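Local coordinates for protein transcriptional regulator, MerR-family (Cupriavidus metallidurans CH34, PDB 5GPE) that probably regulates transcription as a DNA-binding protein of the MerR family, and binds lead(II), at residues R38-D41 / E42-Q46. Sequence-based numbering, arbitrary orientation.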
loop_
_atom_site.group_PDB
_atom_site.type_symbol
_atom_site.label_atom_id
_atom_site.label_comp_id
_atom_site.label_asym_id
_atom_site.label_seq_id
_atom_site.Cartn_x
_atom_site.Cartn_y
_atom_site.Cartn_z
ATOM N N ARG B 38 5.881 -24.749 24.407
ATOM C CA ARG B 38 5.102 -24.922 23.202
ATOM C C ARG B 38 5.741 -25.793 22.123
ATOM O O ARG B 38 6.838 -25.575 21.784
ATOM C CB ARG B 38 4.755 -23.564 22.604
ATOM C CG ARG B 38 3.939 -22.659 23.493
ATOM C CD ARG B 38 3.819 -21.243 22.966
ATOM N NE ARG B 38 2.603 -20.626 23.474
ATOM C CZ ARG B 38 1.558 -20.244 22.746
ATOM N NH1 ARG B 38 1.566 -20.351 21.424
ATOM N NH2 ARG B 38 0.517 -19.669 23.353
ATOM N N LEU B 39 5.008 -26.762 21.605
ATOM C CA LEU B 39 5.448 -27.629 20.506
ATOM C C LEU B 39 4.468 -27.607 19.349
ATOM O O LEU B 39 3.263 -27.458 19.542
ATOM C CB LEU B 39 5.652 -29.082 20.972
ATOM C CG LEU B 39 6.804 -29.353 21.927
ATOM C CD1 LEU B 39 6.778 -30.801 22.384
ATOM C CD2 LEU B 39 8.150 -29.051 21.292
ATOM N N TYR B 40 5.010 -27.754 18.143
ATOM C CA TYR B 40 4.241 -27.693 16.899
ATOM C C TYR B 40 4.460 -28.969 16.097
ATOM O O TYR B 40 5.405 -29.709 16.335
ATOM C CB TYR B 40 4.662 -26.469 16.074
ATOM C CG TYR B 40 4.578 -25.155 16.836
ATOM C CD1 TYR B 40 5.643 -24.708 17.619
ATOM C CD2 TYR B 40 3.441 -24.358 16.767
ATOM C CE1 TYR B 40 5.577 -23.508 18.312
ATOM C CE2 TYR B 40 3.355 -23.152 17.458
ATOM C CZ TYR B 40 4.428 -22.733 18.226
ATOM O OH TYR B 40 4.364 -21.545 18.905
ATOM N N ASP B 41 3.591 -29.207 15.128
ATOM C CA ASP B 41 3.650 -30.400 14.277
ATOM C C ASP B 41 3.279 -30.081 12.817
ATOM O O ASP B 41 3.185 -28.899 12.429
ATOM C CB ASP B 41 2.783 -31.524 14.890
ATOM C CG ASP B 41 1.287 -31.223 14.861
ATOM O OD1 ASP B 41 0.830 -30.342 14.103
ATOM O OD2 ASP B 41 0.552 -31.889 15.617
ATOM N N GLU B 42 3.057 -31.132 12.029
ATOM C CA GLU B 42 2.793 -31.039 10.584
ATOM C C GLU B 42 1.615 -30.124 10.215
ATOM O O GLU B 42 1.650 -29.451 9.180
ATOM C CB GLU B 42 2.565 -32.451 9.999
ATOM C CG GLU B 42 2.451 -32.528 8.470
ATOM C CD GLU B 42 3.731 -32.150 7.721
ATOM O OE1 GLU B 42 4.833 -32.161 8.322
ATOM O OE2 GLU B 42 3.630 -31.836 6.513
ATOM N N VAL B 43 0.587 -30.107 11.057
ATOM C CA VAL B 43 -0.603 -29.267 10.835
ATOM C C VAL B 43 -0.218 -27.777 10.780
ATOM O O VAL B 43 -0.725 -27.032 9.942
ATOM C CB VAL B 43 -1.689 -29.503 11.914
ATOM C CG1 VAL B 43 -2.872 -28.560 11.727
ATOM C CG2 VAL B 43 -2.187 -30.948 11.874
ATOM N N HIS B 44 0.669 -27.363 11.685
ATOM C CA HIS B 44 1.134 -25.975 11.756
ATOM C C HIS B 44 1.984 -25.600 10.557
ATOM O O HIS B 44 1.838 -24.502 10.017
ATOM C CB HIS B 44 1.924 -25.709 13.036
ATOM C CG HIS B 44 1.127 -25.922 14.286
ATOM N ND1 HIS B 44 0.991 -27.159 14.878
ATOM C CD2 HIS B 44 0.405 -25.062 15.044
ATOM C CE1 HIS B 44 0.227 -27.055 15.948
ATOM N NE2 HIS B 44 -0.141 -25.793 16.071
ATOM N N LEU B 45 2.837 -26.523 10.124
ATOM C CA LEU B 45 3.637 -26.335 8.916
ATOM C C LEU B 45 2.745 -26.126 7.687
ATOM O O LEU B 45 2.937 -25.171 6.938
ATOM C CB LEU B 45 4.595 -27.516 8.686
ATOM C CG LEU B 45 5.466 -27.481 7.415
ATOM C CD1 LEU B 45 6.294 -26.201 7.320
ATOM C CD2 LEU B 45 6.376 -28.704 7.351
ATOM N N GLN B 46 1.763 -27.005 7.494
ATOM C CA GLN B 46 0.854 -26.895 6.351
ATOM C C GLN B 46 0.032 -25.602 6.394
ATOM O O GLN B 46 -0.275 -25.009 5.361
ATOM C CB GLN B 46 -0.072 -28.113 6.251
ATOM C CG GLN B 46 0.640 -29.402 5.839
ATOM C CD GLN B 46 1.521 -29.220 4.604
ATOM O OE1 GLN B 46 1.102 -28.610 3.610
ATOM N NE2 GLN B 46 2.759 -29.709 4.675
#
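Asp41 caps the N-terminus of helix 42-56, and His44, three residues on, folds back to meet it. Asp41 CG sits between its backbone N and carbonyl carbon (chi1 68°), which swings the carboxylate toward the start of the first turn. Asp41 OD1 accepts the capping bond from Val43 N at 3.1 Å. The same oxygen takes a longer bond from His44 ND1, 3.3 Å from Asp41 OD1. The two donors reach it from opposite faces of the carboxylate plane. Asp41 N also gives His44 ND1 a weak but nearly straight hydrogen bond, 3.3 Å from N to ND1. With this return bond, Asp41 and His44 form a capping box. Asp41 O adds weak backbone bonds from His44 N and Leu45 N.

Tyr40 closes on one face of the imidazole. Its ring edge meets the His44 face in a T-shaped stack, with planes at 87° and centroids 5.1 Å apart. Tyr40 CD2 comes to 3.6 Å from His44 CD2, and Tyr40 CB adds a CH-pi contact over the face. The far ends are anchored elsewhere: Tyr40 OH bonds to Glu22 OE2 of helix 15-23, and His44 NE2 to Glu29 O in the loop after it. Tyr40 also packs on Ile4 and Leu7 of helix 4-11. The start of helix 42-56 is thus tied to both earlier helices and that loop.

His44 NE2 must carry a proton to reach Glu29 O. A neutral ring would then accept at ND1 from Asp41 N; a doubly protonated one would donate to Asp41 OD1, and the nearby carboxylate would probably favour it.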